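PDB 4EGV: acetyl-CoA acetyltransferase from Mycobacterium smegmatis, which probably has acyltransferase activity as a member of the thiolase family, and is a monomeric thiolase-like protein type 1 carrying an additional C-terminal domain. Local coordinates for residues D257-L262 against S344-P349; A216-F221 against E243-V248; S282-G287 against E291-L296; T123-K128 against D135-F140; T456-T461 against G480-A485. One frame throughout, in Å; residues are numbered along the deposited sequence.

Interaction 1 of 5, residues D257-L262 against S344-P349; sequences DPYPRL and SCFPFP
Tyr259 meets Phe346 and Pro347 through the far half of its ring. CD1 of Phe346 lies over one face of the phenol, offset toward the rim and 3.8 Å from Tyr259 CE2; the two rings meet obliquely, their planes at 40°. On the other flank of the phenol, Tyr259 CE1 reaches Pro347 CD at 3.6 Å, the two side chains coming from opposite directions. The opposite ring face is covered by CD of Pro258, which follows a cis peptide bond, so that the phenol is sandwiched between Pro258 and Phe346. Its rotation is further fixed at the hydroxyl, which is hydrogen-bonded to Glu199 OE2 of helix 191-206. The ring of Phe346 also stacks with Tyr195 of the same helix, while Met217 of helix 210-230 touches both Tyr259 and Pro347. Here the short, weakly bonded strand 259-260 and its partner 254-256, part of an insertion like the loop domain of thiolases, meet the loop between strand 337-342 and helix 348-357 of the second half at a buried junction.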
# COMPACT_ATOMS: atom_id res chain seq x y z
N ASP A 257 -11.16 13.95 9.16
CA ASP A 257 -12.18 13.01 9.56
C ASP A 257 -12.07 11.74 8.73
O ASP A 257 -12.11 11.79 7.51
CB ASP A 257 -13.58 13.59 9.44
CG ASP A 257 -14.55 13.02 10.50
OD1 ASP A 257 -14.59 13.57 11.63
OD2 ASP A 257 -15.28 12.04 10.21
N PRO A 258 -12.02 10.58 9.40
CA PRO A 258 -12.32 10.32 10.79
C PRO A 258 -11.14 10.06 11.70
O PRO A 258 -11.33 9.53 12.80
CB PRO A 258 -13.16 9.04 10.71
CG PRO A 258 -12.59 8.32 9.57
CD PRO A 258 -11.90 9.32 8.66
N TYR A 259 -9.93 10.43 11.24
CA TYR A 259 -8.68 10.05 11.93
C TYR A 259 -8.12 11.04 12.95
O TYR A 259 -7.92 12.22 12.65
CB TYR A 259 -7.56 9.77 10.96
CG TYR A 259 -7.93 8.97 9.76
CD1 TYR A 259 -8.17 7.59 9.86
CD2 TYR A 259 -7.99 9.58 8.50
CE1 TYR A 259 -8.49 6.84 8.74
CE2 TYR A 259 -8.32 8.85 7.38
CZ TYR A 259 -8.57 7.48 7.51
OH TYR A 259 -8.86 6.76 6.39
N PRO A 260 -7.84 10.52 14.16
CA PRO A 260 -7.04 11.25 15.15
C PRO A 260 -5.58 11.18 14.79
O PRO A 260 -5.15 10.24 14.14
CB PRO A 260 -7.30 10.51 16.45
CG PRO A 260 -8.17 9.33 16.12
CD PRO A 260 -8.35 9.23 14.67
N ARG A 261 -4.83 12.19 15.21
CA ARG A 261 -3.40 12.28 14.92
C ARG A 261 -2.56 11.01 15.11
O ARG A 261 -1.75 10.76 14.28
CB ARG A 261 -2.76 13.41 15.70
CG ARG A 261 -1.57 14.00 15.01
CD ARG A 261 -0.78 14.93 15.92
NE ARG A 261 0.58 14.46 16.09
CZ ARG A 261 1.07 13.74 17.11
NH1 ARG A 261 0.32 13.36 18.14
NH2 ARG A 261 2.35 13.40 17.08
N LEU A 262 -2.72 10.24 16.19
CA LEU A 262 -1.82 9.10 16.44
C LEU A 262 -1.97 7.98 15.45
O LEU A 262 -1.12 7.11 15.34
CB LEU A 262 -1.95 8.56 17.86
CG LEU A 262 -1.43 9.47 18.96
CD1 LEU A 262 -1.51 8.75 20.26
CD2 LEU A 262 0.01 9.89 18.69
N SER A 344 -0.78 -0.57 5.01
CA SER A 344 -1.58 0.11 6.04
C SER A 344 -1.20 1.56 6.31
O SER A 344 -0.81 1.90 7.43
CB SER A 344 -1.44 -0.69 7.36
OG SER A 344 -0.08 -0.83 7.75
N CYS A 345 -1.31 2.46 5.33
CA CYS A 345 -1.05 3.88 5.68
C CYS A 345 -2.26 4.34 6.53
O CYS A 345 -2.14 4.97 7.56
CB CYS A 345 -0.78 4.74 4.42
SG CYS A 345 0.33 6.25 4.57
N PHE A 346 -3.43 3.90 6.08
CA PHE A 346 -4.70 4.14 6.75
C PHE A 346 -5.40 2.79 6.97
O PHE A 346 -5.06 1.80 6.37
CB PHE A 346 -5.54 5.07 5.87
CG PHE A 346 -4.84 6.38 5.55
CD1 PHE A 346 -4.92 7.45 6.45
CD2 PHE A 346 -4.07 6.52 4.40
CE1 PHE A 346 -4.26 8.65 6.19
CE2 PHE A 346 -3.41 7.70 4.13
CZ PHE A 346 -3.50 8.78 5.02
N PRO A 347 -6.36 2.75 7.86
CA PRO A 347 -7.09 1.53 8.12
C PRO A 347 -7.82 0.93 6.91
O PRO A 347 -7.88 -0.29 6.77
CB PRO A 347 -8.09 1.98 9.17
CG PRO A 347 -7.43 3.00 9.89
CD PRO A 347 -6.66 3.76 8.88
N PHE A 348 -8.38 1.77 6.06
CA PHE A 348 -9.20 1.34 4.97
C PHE A 348 -8.64 0.18 4.11
O PHE A 348 -9.34 -0.80 3.90
CB PHE A 348 -9.64 2.52 4.11
CG PHE A 348 -10.41 2.10 2.93
CD1 PHE A 348 -11.81 1.86 3.01
CD2 PHE A 348 -9.75 1.84 1.71
CE1 PHE A 348 -12.55 1.39 1.88
CE2 PHE A 348 -10.48 1.37 0.55
CZ PHE A 348 -11.89 1.15 0.64
N PRO A 349 -7.40 0.30 3.58
CA PRO A 349 -6.95 -0.74 2.65
C PRO A 349 -6.67 -2.07 3.33
O PRO A 349 -6.54 -3.08 2.63
CB PRO A 349 -5.67 -0.14 2.04
CG PRO A 349 -5.26 0.86 2.94
CD PRO A 349 -6.43 1.39 3.68

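Interaction 2 of 5, residues A216-F221 against E243-V248; sequences AMAELF and EELLTV
Leu245 packs against Ala218 and Phe221 through its CB and one terminal methyl, CD1. Its CB meets the Ala218 methyl, CB to CB at 3.9 Å, where the CA atoms of the two residues approach to 5.6 Å. From there CG stands anti to the carbonyl carbon (chi1 -74°), and the outstretched CD1 is carried over the next turn of the opposing helix. This methyl rests 3.8 Å from the carbonyl O of Ala218 and 4.0 Å from CB of Phe221, whose ring turns away toward Pro347. Leu245 also touches Met263, which Phe221 touches as well. Leu246 presents its own CB 4.0 Å from Ala218 CB, so that the small methyl fits the notch between the CB atoms of two successive leucines. There the helix ends: Thr247 leaves helical geometry, and its OG1 turns back to donate to Glu243 O at 2.7 Å, tilted 34° from the carbonyl plane. Asn252 ND2 binds the carbonyls of Leu245 and Thr247. No hydrogen bond joins the two segments, though Arg214 NE of helix 210-230 makes a weak one to Leu246 O. This is helix-helix packing at an alanine, within the insertion between strands 136-143 and 271-279, consistent with the thiolase loop domain.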
# COMPACT_ATOMS: atom_id res chain seq x y z
N ALA A 216 -13.27 0.34 15.98
CA ALA A 216 -12.82 -0.68 15.07
C ALA A 216 -11.42 -0.37 14.54
O ALA A 216 -10.57 -1.25 14.49
CB ALA A 216 -13.82 -0.85 13.92
N MSE A 217 -11.21 0.90 14.15
CA MSE A 217 -9.92 1.41 13.66
C MSE A 217 -8.80 1.31 14.69
O MSE A 217 -7.66 1.00 14.35
CB MSE A 217 -10.04 2.86 13.26
CG MSE A 217 -10.74 3.14 11.99
SE MSE A 217 -10.63 5.06 11.45
CE MSE A 217 -10.97 6.03 13.10
N ALA A 218 -9.10 1.65 15.93
CA ALA A 218 -8.13 1.54 16.98
C ALA A 218 -7.81 0.07 17.28
O ALA A 218 -6.68 -0.24 17.58
CB ALA A 218 -8.60 2.27 18.19
N GLU A 219 -8.80 -0.81 17.17
CA GLU A 219 -8.60 -2.25 17.41
C GLU A 219 -7.86 -2.99 16.32
O GLU A 219 -7.20 -4.00 16.56
CB GLU A 219 -9.92 -2.97 17.72
CG GLU A 219 -10.29 -2.85 19.19
CD GLU A 219 -11.46 -3.72 19.61
OE1 GLU A 219 -12.49 -3.77 18.89
OE2 GLU A 219 -11.35 -4.32 20.71
N LEU A 220 -7.98 -2.46 15.11
CA LEU A 220 -7.20 -2.89 13.99
C LEU A 220 -5.73 -2.47 14.15
O LEU A 220 -4.83 -3.30 13.96
CB LEU A 220 -7.79 -2.31 12.70
CG LEU A 220 -7.08 -2.68 11.42
CD1 LEU A 220 -7.34 -4.08 11.07
CD2 LEU A 220 -7.51 -1.77 10.35
N PHE A 221 -5.50 -1.22 14.53
CA PHE A 221 -4.15 -0.62 14.51
C PHE A 221 -3.24 -0.83 15.70
O PHE A 221 -2.01 -0.69 15.55
CB PHE A 221 -4.23 0.88 14.20
CG PHE A 221 -4.05 1.22 12.74
CD1 PHE A 221 -4.37 0.31 11.74
CD2 PHE A 221 -3.61 2.48 12.37
CE1 PHE A 221 -4.22 0.65 10.42
CE2 PHE A 221 -3.49 2.82 11.04
CZ PHE A 221 -3.78 1.90 10.06
N GLU A 243 -7.30 2.22 23.62
CA GLU A 243 -7.87 3.37 24.34
C GLU A 243 -7.11 4.65 23.99
O GLU A 243 -7.72 5.69 23.72
CB GLU A 243 -7.82 3.09 25.86
CG GLU A 243 -8.76 3.93 26.77
CD GLU A 243 -10.25 3.43 26.78
OE1 GLU A 243 -10.96 3.67 25.78
OE2 GLU A 243 -10.71 2.84 27.80
N GLU A 244 -5.78 4.57 23.99
CA GLU A 244 -4.90 5.67 23.64
C GLU A 244 -5.15 6.19 22.23
O GLU A 244 -5.21 7.39 22.03
CB GLU A 244 -3.46 5.21 23.81
CG GLU A 244 -2.37 6.28 23.81
CD GLU A 244 -0.96 5.66 24.02
OE1 GLU A 244 -0.86 4.44 24.30
OE2 GLU A 244 0.05 6.39 23.91
N LEU A 245 -5.33 5.30 21.25
CA LEU A 245 -5.61 5.65 19.85
C LEU A 245 -6.99 6.29 19.61
O LEU A 245 -7.15 7.17 18.77
CB LEU A 245 -5.48 4.43 18.92
CG LEU A 245 -4.10 3.87 18.56
CD1 LEU A 245 -4.17 2.55 17.85
CD2 LEU A 245 -3.34 4.85 17.73
N LEU A 246 -7.98 5.84 20.38
CA LEU A 246 -9.35 6.22 20.19
C LEU A 246 -9.72 7.50 20.92
O LEU A 246 -10.67 8.18 20.53
CB LEU A 246 -10.22 5.03 20.63
CG LEU A 246 -11.66 5.17 21.16
CD1 LEU A 246 -12.47 3.94 20.86
CD2 LEU A 246 -11.68 5.40 22.63
N THR A 247 -8.97 7.82 21.98
CA THR A 247 -9.25 8.98 22.85
C THR A 247 -8.61 10.26 22.33
O THR A 247 -7.39 10.41 22.31
CB THR A 247 -8.80 8.73 24.32
OG1 THR A 247 -9.41 7.53 24.81
CG2 THR A 247 -9.17 9.88 25.23
N VAL A 248 -9.47 11.19 21.90
CA VAL A 248 -9.03 12.49 21.42
C VAL A 248 -8.49 13.38 22.59
O VAL A 248 -9.18 13.65 23.58
CB VAL A 248 -10.17 13.22 20.63
CG1 VAL A 248 -9.63 14.46 19.93
CG2 VAL A 248 -10.81 12.28 19.62

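Interaction 3 of 5, residues S282-G287 against E291-L296; sequences SARKLG and EKWVYL
The connection from strand 271-279 through helix 280-286 to strand 294-303 carries a contact in which the indole of Trp293 packs on Ala283 and Arg284. The Ala283 methyl meets the indole obliquely at the CE2-CZ2 bond, 3.5 Å from Trp293 CZ2, raised from the ring plane and displaced toward its rim. Arg284 CG lies near the indole plane at the edge, 4.0 Å from Trp293 CH2; the extended chain runs past the rim there, NE also 4.0 Å from CH2, at about a right angle to the Trp293 side chain, with guanidinium and indole planes 62° apart. Trp293 has CG anti to its carbonyl carbon (chi1 -53°), which points the indole at the helix. The two strands joined here run parallel with antiparallel strand 20-29 between them, and the link leads from the 3-2-4-5-1 half of the thiolase fold into the second half. Helix 280-286 stops in a Schellman motif at Gly287, which takes positive phi and makes two weak bonds back, from its N to Ala283 O and Arg284 O. Just beyond, the carbonyl O of Val288 accepts a hydrogen bond from Trp293 NE1. Val280 and, from strand 20-29, Val21 and Val23 also touch Trp293.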
# COMPACT_ATOMS: atom_id res chain seq x y z
N SER A 282 21.41 -18.91 -12.31
CA SER A 282 22.38 -17.95 -11.79
C SER A 282 22.73 -18.16 -10.31
O SER A 282 23.85 -17.94 -9.90
CB SER A 282 21.90 -16.53 -12.01
OG SER A 282 21.83 -16.22 -13.37
N ALA A 283 21.78 -18.62 -9.53
CA ALA A 283 22.03 -18.91 -8.13
C ALA A 283 23.03 -20.04 -7.91
O ALA A 283 23.82 -19.98 -6.99
CB ALA A 283 20.74 -19.20 -7.42
N ARG A 284 23.00 -21.06 -8.76
CA ARG A 284 23.94 -22.17 -8.70
C ARG A 284 25.34 -21.74 -9.19
O ARG A 284 26.32 -22.03 -8.53
CB ARG A 284 23.41 -23.36 -9.49
CG ARG A 284 22.42 -24.20 -8.70
CD ARG A 284 21.91 -25.34 -9.52
NE ARG A 284 20.59 -25.81 -9.09
CZ ARG A 284 19.49 -25.82 -9.86
NH1 ARG A 284 19.51 -25.40 -11.15
NH2 ARG A 284 18.36 -26.28 -9.35
N LYS A 285 25.39 -21.02 -10.31
CA LYS A 285 26.62 -20.51 -10.93
C LYS A 285 27.45 -19.63 -10.02
O LYS A 285 28.64 -19.76 -9.97
CB LYS A 285 26.26 -19.73 -12.20
CG LYS A 285 27.33 -19.71 -13.28
CD LYS A 285 26.71 -20.04 -14.68
CE LYS A 285 25.79 -18.93 -15.27
NZ LYS A 285 26.59 -17.82 -15.86
N LEU A 286 26.75 -18.85 -9.24
CA LEU A 286 27.26 -17.85 -8.35
C LEU A 286 27.49 -18.33 -6.94
O LEU A 286 28.11 -17.66 -6.18
CB LEU A 286 26.29 -16.70 -8.31
CG LEU A 286 26.37 -15.70 -9.44
CD1 LEU A 286 25.78 -14.49 -8.94
CD2 LEU A 286 27.75 -15.43 -9.84
N GLY A 287 26.98 -19.48 -6.57
CA GLY A 287 27.43 -20.10 -5.35
C GLY A 287 26.65 -19.78 -4.12
O GLY A 287 27.13 -19.86 -3.03
N GLU A 291 19.47 -22.87 1.01
CA GLU A 291 18.61 -22.42 2.12
C GLU A 291 18.22 -20.90 2.07
O GLU A 291 17.31 -20.46 2.77
CB GLU A 291 19.10 -22.90 3.51
CG GLU A 291 20.31 -22.20 4.11
CD GLU A 291 21.62 -22.89 3.76
OE1 GLU A 291 21.64 -23.63 2.74
OE2 GLU A 291 22.64 -22.69 4.48
N LYS A 292 18.88 -20.14 1.18
CA LYS A 292 18.57 -18.72 0.93
C LYS A 292 17.50 -18.44 -0.13
O LYS A 292 16.97 -17.35 -0.17
CB LYS A 292 19.84 -17.97 0.51
CG LYS A 292 20.94 -17.89 1.54
CD LYS A 292 20.69 -16.88 2.60
CE LYS A 292 21.75 -17.02 3.69
NZ LYS A 292 21.78 -15.85 4.60
N TRP A 293 17.22 -19.40 -0.99
CA TRP A 293 16.26 -19.21 -2.05
C TRP A 293 14.80 -19.18 -1.58
O TRP A 293 14.32 -20.08 -0.88
CB TRP A 293 16.37 -20.32 -3.09
CG TRP A 293 17.69 -20.55 -3.62
CD1 TRP A 293 18.83 -19.94 -3.26
CD2 TRP A 293 18.03 -21.50 -4.63
NE1 TRP A 293 19.88 -20.45 -3.98
CE2 TRP A 293 19.42 -21.41 -4.83
CE3 TRP A 293 17.29 -22.42 -5.40
CZ2 TRP A 293 20.09 -22.20 -5.74
CZ3 TRP A 293 17.95 -23.19 -6.31
CH2 TRP A 293 19.35 -23.08 -6.48
N VAL A 294 14.10 -18.14 -2.02
CA VAL A 294 12.67 -17.99 -1.84
C VAL A 294 11.98 -17.76 -3.20
O VAL A 294 12.41 -16.97 -4.02
CB VAL A 294 12.39 -16.84 -0.86
CG1 VAL A 294 10.97 -16.70 -0.58
CG2 VAL A 294 13.13 -17.10 0.42
N TYR A 295 10.91 -18.49 -3.44
CA TYR A 295 10.11 -18.38 -4.68
C TYR A 295 8.95 -17.40 -4.56
O TYR A 295 8.32 -17.28 -3.55
CB TYR A 295 9.60 -19.77 -5.11
CG TYR A 295 10.70 -20.76 -5.28
CD1 TYR A 295 11.15 -21.07 -6.54
CD2 TYR A 295 11.33 -21.34 -4.17
CE1 TYR A 295 12.18 -21.96 -6.73
CE2 TYR A 295 12.36 -22.20 -4.35
CZ TYR A 295 12.79 -22.53 -5.65
OH TYR A 295 13.83 -23.41 -5.88
N LEU A 296 8.71 -16.67 -5.62
CA LEU A 296 7.53 -15.87 -5.70
C LEU A 296 6.43 -16.77 -6.29
O LEU A 296 6.26 -16.88 -7.49
CB LEU A 296 7.81 -14.61 -6.51
CG LEU A 296 6.64 -13.66 -6.78
CD1 LEU A 296 5.88 -13.29 -5.53
CD2 LEU A 296 7.16 -12.44 -7.49

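Interaction 4 of 5, residues T123-K128 against D135-F140; sequences TEFGGK and DVVLIF
Phe125 and Val137 form a CH-pi contact: methyl CG1 of the valine stands over one face of the ring, 4.1 Å from its centroid and 27° off the ring normal. With chi1 176°, Val137 places CG1 anti to its backbone N and CG2 anti to its carbonyl carbon, so both branches are turned onto the phenylalanine. The apolar packing follows from this. CG1 comes within 3.7 Å of Phe125 CG, CG2 lies 4.0 Å from Phe125 CD1, and the side chains cross at about a right angle. Two residues along the strand, Ile139 CD1 makes a looser contact of 4.4 Å with Phe125 CD2. Charged groups lie on the far side of the ring: Glu124 OE2 is above the face opposite Val137, offset toward the rim, and makes a weak, long salt bridge with Lys128 NZ at 3.4 Å, one turn further along the helix. Among backbone bonds, Lys128 pairs with Asn134 in the short connection to the strand, and Val137 pairs with Met277 of strand 271-279. Helix 117-130 and strand 136-143 are the second half of a beta-alpha-beta crossover that starts from the parallel strand 107-110, with strand 70-73 lying between the two, and that forms part of the first, 3-2-4-5-1, half of the thiolase fold.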
# COMPACT_ATOMS: atom_id res chain seq x y z
N THR A 123 7.22 -8.70 -9.10
CA THR A 123 6.47 -9.52 -10.03
C THR A 123 6.92 -9.36 -11.51
O THR A 123 7.11 -10.35 -12.21
CB THR A 123 4.96 -9.26 -9.88
OG1 THR A 123 4.58 -9.50 -8.51
CG2 THR A 123 4.13 -10.12 -10.85
N GLU A 124 7.05 -8.13 -11.97
CA GLU A 124 7.56 -7.87 -13.31
C GLU A 124 8.96 -8.46 -13.59
O GLU A 124 9.17 -9.04 -14.65
CB GLU A 124 7.53 -6.36 -13.56
CG GLU A 124 7.84 -5.88 -14.96
CD GLU A 124 8.61 -4.58 -14.96
OE1 GLU A 124 8.20 -3.63 -14.26
OE2 GLU A 124 9.64 -4.50 -15.63
N PHE A 125 9.91 -8.36 -12.66
CA PHE A 125 11.20 -8.99 -12.91
C PHE A 125 11.24 -10.46 -12.70
O PHE A 125 12.04 -11.11 -13.28
CB PHE A 125 12.40 -8.24 -12.30
CG PHE A 125 12.68 -6.94 -13.01
CD1 PHE A 125 13.17 -6.96 -14.32
CD2 PHE A 125 12.34 -5.71 -12.44
CE1 PHE A 125 13.35 -5.76 -15.03
CE2 PHE A 125 12.50 -4.53 -13.13
CZ PHE A 125 13.00 -4.55 -14.44
N GLY A 126 10.34 -10.99 -11.90
CA GLY A 126 10.11 -12.42 -11.82
C GLY A 126 9.72 -12.99 -13.17
O GLY A 126 10.32 -13.94 -13.63
N GLY A 127 8.70 -12.39 -13.78
CA GLY A 127 8.24 -12.74 -15.12
C GLY A 127 9.28 -12.66 -16.21
O GLY A 127 9.27 -13.47 -17.10
N LYS A 128 10.17 -11.68 -16.13
CA LYS A 128 11.18 -11.47 -17.14
C LYS A 128 12.35 -12.38 -16.94
O LYS A 128 13.04 -12.71 -17.90
CB LYS A 128 11.65 -10.01 -17.17
CG LYS A 128 10.66 -9.06 -17.83
CD LYS A 128 11.11 -7.62 -17.72
CE LYS A 128 10.10 -6.72 -18.38
NZ LYS A 128 10.76 -5.44 -18.70
N ASP A 135 18.51 -11.97 -15.99
CA ASP A 135 19.14 -13.05 -15.22
C ASP A 135 19.42 -12.71 -13.76
O ASP A 135 19.17 -13.45 -12.88
CB ASP A 135 20.44 -13.48 -15.87
CG ASP A 135 20.25 -14.27 -17.13
OD1 ASP A 135 19.57 -15.26 -17.13
OD2 ASP A 135 20.80 -13.89 -18.14
N VAL A 136 19.98 -11.58 -13.51
CA VAL A 136 20.19 -11.04 -12.17
C VAL A 136 19.71 -9.59 -12.05
O VAL A 136 20.18 -8.70 -12.75
CB VAL A 136 21.64 -11.14 -11.70
CG1 VAL A 136 21.77 -10.75 -10.23
CG2 VAL A 136 22.18 -12.51 -11.95
N VAL A 137 18.78 -9.37 -11.14
CA VAL A 137 18.16 -8.09 -11.00
C VAL A 137 18.29 -7.61 -9.56
O VAL A 137 18.15 -8.37 -8.64
CB VAL A 137 16.67 -8.17 -11.41
CG1 VAL A 137 15.92 -6.82 -11.18
CG2 VAL A 137 16.53 -8.64 -12.85
N LEU A 138 18.56 -6.33 -9.40
CA LEU A 138 18.54 -5.67 -8.09
C LEU A 138 17.47 -4.58 -8.03
O LEU A 138 17.43 -3.70 -8.85
CB LEU A 138 19.92 -5.08 -7.72
CG LEU A 138 20.05 -4.48 -6.31
CD1 LEU A 138 19.80 -5.56 -5.25
CD2 LEU A 138 21.38 -3.81 -6.08
N ILE A 139 16.61 -4.68 -7.04
CA ILE A 139 15.57 -3.71 -6.78
C ILE A 139 15.89 -2.94 -5.48
O ILE A 139 16.42 -3.51 -4.54
CB ILE A 139 14.25 -4.46 -6.70
CG1 ILE A 139 13.85 -4.93 -8.10
CG2 ILE A 139 13.11 -3.63 -6.12
CD1 ILE A 139 12.82 -6.05 -8.07
N PHE A 140 15.61 -1.65 -5.43
CA PHE A 140 15.92 -0.91 -4.22
C PHE A 140 15.08 0.35 -4.14
O PHE A 140 14.47 0.76 -5.12
CB PHE A 140 17.43 -0.59 -4.09
CG PHE A 140 18.03 -0.04 -5.35
CD1 PHE A 140 17.77 1.26 -5.77
CD2 PHE A 140 18.82 -0.85 -6.15
CE1 PHE A 140 18.30 1.76 -6.95
CE2 PHE A 140 19.36 -0.35 -7.38
CZ PHE A 140 19.09 0.96 -7.75

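Interaction 5 of 5, residues T456-T461 against G480-A485; sequences TIETYT and GSRFLA
In the antiparallel sheet of the additional C-terminal domain, which is related to OB folds, a classic beta bulge sets both Glu458 and Thr459 opposite Ile474 of strand 470-476, and Glu458 reaches on to Arg482. The guanidinium grips the carboxylate side-on with two nitrogens: Arg482 NE donates to Glu458 OE1 at 2.8 Å (152° at the hydrogen) and Arg482 NH2 to Glu458 OE2 at 3.0 Å (155°). Each oxygen is met on its syn side, and the two planes are turned 34° apart, so the pairing is slightly twisted. The extended chain of Glu458, with CG anti to the backbone N, carries the carboxylate across strand 470-476 to Arg482. OE1 also takes a salt bridge from Arg476 NE; two arginines at one carboxylate would probably favour its ionised form. The remaining nitrogen, Arg482 NH1, binds the carbonyls of Leu308 and Arg310. The bridge spans strand 470-476, which lies between strands 453-463 and 482-487, while the neighbouring Thr459 packs on helix 191-206.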
# COMPACT_ATOMS: atom_id res chain seq x y z
N THR A 456 -28.15 14.19 -1.81
CA THR A 456 -27.91 13.38 -0.60
C THR A 456 -26.40 13.20 -0.38
O THR A 456 -25.63 13.02 -1.33
CB THR A 456 -28.64 11.97 -0.72
OG1 THR A 456 -30.04 12.17 -0.98
CG2 THR A 456 -28.48 11.09 0.56
N ILE A 457 -25.98 13.29 0.88
CA ILE A 457 -24.60 13.01 1.27
C ILE A 457 -24.31 11.49 1.15
O ILE A 457 -24.98 10.68 1.77
CB ILE A 457 -24.33 13.52 2.68
CG1 ILE A 457 -24.39 15.04 2.69
CG2 ILE A 457 -22.98 13.05 3.14
CD1 ILE A 457 -24.24 15.65 4.04
N GLU A 458 -23.33 11.11 0.33
CA GLU A 458 -22.94 9.71 0.26
C GLU A 458 -21.75 9.45 1.18
O GLU A 458 -21.70 8.44 1.89
CB GLU A 458 -22.66 9.25 -1.18
CG GLU A 458 -22.65 7.73 -1.31
CD GLU A 458 -22.27 7.24 -2.68
OE1 GLU A 458 -22.14 8.07 -3.60
OE2 GLU A 458 -22.07 6.02 -2.85
N THR A 459 -20.81 10.39 1.16
CA THR A 459 -19.65 10.38 2.04
C THR A 459 -19.08 11.80 2.20
O THR A 459 -19.47 12.73 1.51
CB THR A 459 -18.59 9.35 1.57
OG1 THR A 459 -17.55 9.25 2.54
CG2 THR A 459 -18.04 9.73 0.23
N TYR A 460 -18.18 11.95 3.15
CA TYR A 460 -17.74 13.24 3.64
C TYR A 460 -16.39 13.09 4.33
O TYR A 460 -15.96 12.01 4.74
CB TYR A 460 -18.77 13.80 4.64
CG TYR A 460 -18.86 13.01 5.94
CD1 TYR A 460 -18.17 13.42 7.08
CD2 TYR A 460 -19.62 11.84 6.02
CE1 TYR A 460 -18.23 12.70 8.26
CE2 TYR A 460 -19.69 11.10 7.20
CZ TYR A 460 -18.99 11.54 8.33
OH TYR A 460 -19.05 10.82 9.50
N THR A 461 -15.71 14.22 4.46
CA THR A 461 -14.65 14.34 5.44
C THR A 461 -14.58 15.79 5.94
O THR A 461 -15.24 16.67 5.39
CB THR A 461 -13.30 13.83 4.86
OG1 THR A 461 -12.29 13.84 5.88
CG2 THR A 461 -12.89 14.62 3.65
N GLY A 480 -29.27 10.40 -9.62
CA GLY A 480 -28.36 9.33 -9.21
C GLY A 480 -26.89 9.49 -9.59
O GLY A 480 -26.07 8.63 -9.29
N SER A 481 -26.55 10.59 -10.26
CA SER A 481 -25.16 10.89 -10.58
C SER A 481 -24.44 11.57 -9.38
O SER A 481 -25.07 12.27 -8.64
CB SER A 481 -25.07 11.76 -11.83
OG SER A 481 -25.70 13.00 -11.61
N ARG A 482 -23.13 11.34 -9.20
CA ARG A 482 -22.35 11.93 -8.09
C ARG A 482 -21.78 13.32 -8.39
O ARG A 482 -21.64 13.73 -9.55
CB ARG A 482 -21.20 11.01 -7.68
CG ARG A 482 -21.58 9.83 -6.80
CD ARG A 482 -20.38 8.93 -6.62
NE ARG A 482 -20.69 7.70 -5.92
CZ ARG A 482 -20.06 6.53 -6.08
NH1 ARG A 482 -19.06 6.37 -6.93
NH2 ARG A 482 -20.44 5.49 -5.36
N PHE A 483 -21.45 14.03 -7.32
CA PHE A 483 -20.76 15.31 -7.40
C PHE A 483 -19.91 15.50 -6.14
O PHE A 483 -20.06 14.79 -5.15
CB PHE A 483 -21.75 16.48 -7.54
CG PHE A 483 -22.66 16.66 -6.35
CD1 PHE A 483 -22.32 17.52 -5.31
CD2 PHE A 483 -23.86 15.94 -6.26
CE1 PHE A 483 -23.16 17.65 -4.20
CE2 PHE A 483 -24.71 16.07 -5.17
CZ PHE A 483 -24.38 16.92 -4.14
N LEU A 484 -19.05 16.50 -6.20
CA LEU A 484 -18.23 16.93 -5.08
C LEU A 484 -18.67 18.31 -4.59
O LEU A 484 -19.14 19.13 -5.38
CB LEU A 484 -16.76 16.97 -5.51
CG LEU A 484 -15.93 15.71 -5.41
CD1 LEU A 484 -14.69 15.91 -6.18
CD2 LEU A 484 -15.66 15.48 -3.96
N ALA A 485 -18.52 18.56 -3.29
CA ALA A 485 -18.75 19.90 -2.76
C ALA A 485 -17.88 20.22 -1.56
O ALA A 485 -17.49 19.34 -0.77
CB ALA A 485 -20.21 20.11 -2.44

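Overall arrangement
Along the chain the order of closure is interaction 4, 2, 3, 1 and 5, with interaction 3 falling between the two segments of interaction 1. Interactions 3 and 4, centres 13 Å apart, reach the same mixed sheet and touch through Leu296 and Thr123. Interaction 1 lies on the opposite side of the chain's centre from both, and interaction 2 from interaction 4. Interactions 1 and 2 are neighbours, 10 Å between centres, with Phe221 lying against Phe346 and Pro347. Interaction 5 belongs to the additional C-terminal domain, yet touches interaction 1 where Thr461 OG1 probably bonds Asp257 O. It lies about 52 Å from interaction 3, centre to centre. The extra domain thus packs on helix 191-206 and segment 257-262, within the inserted region.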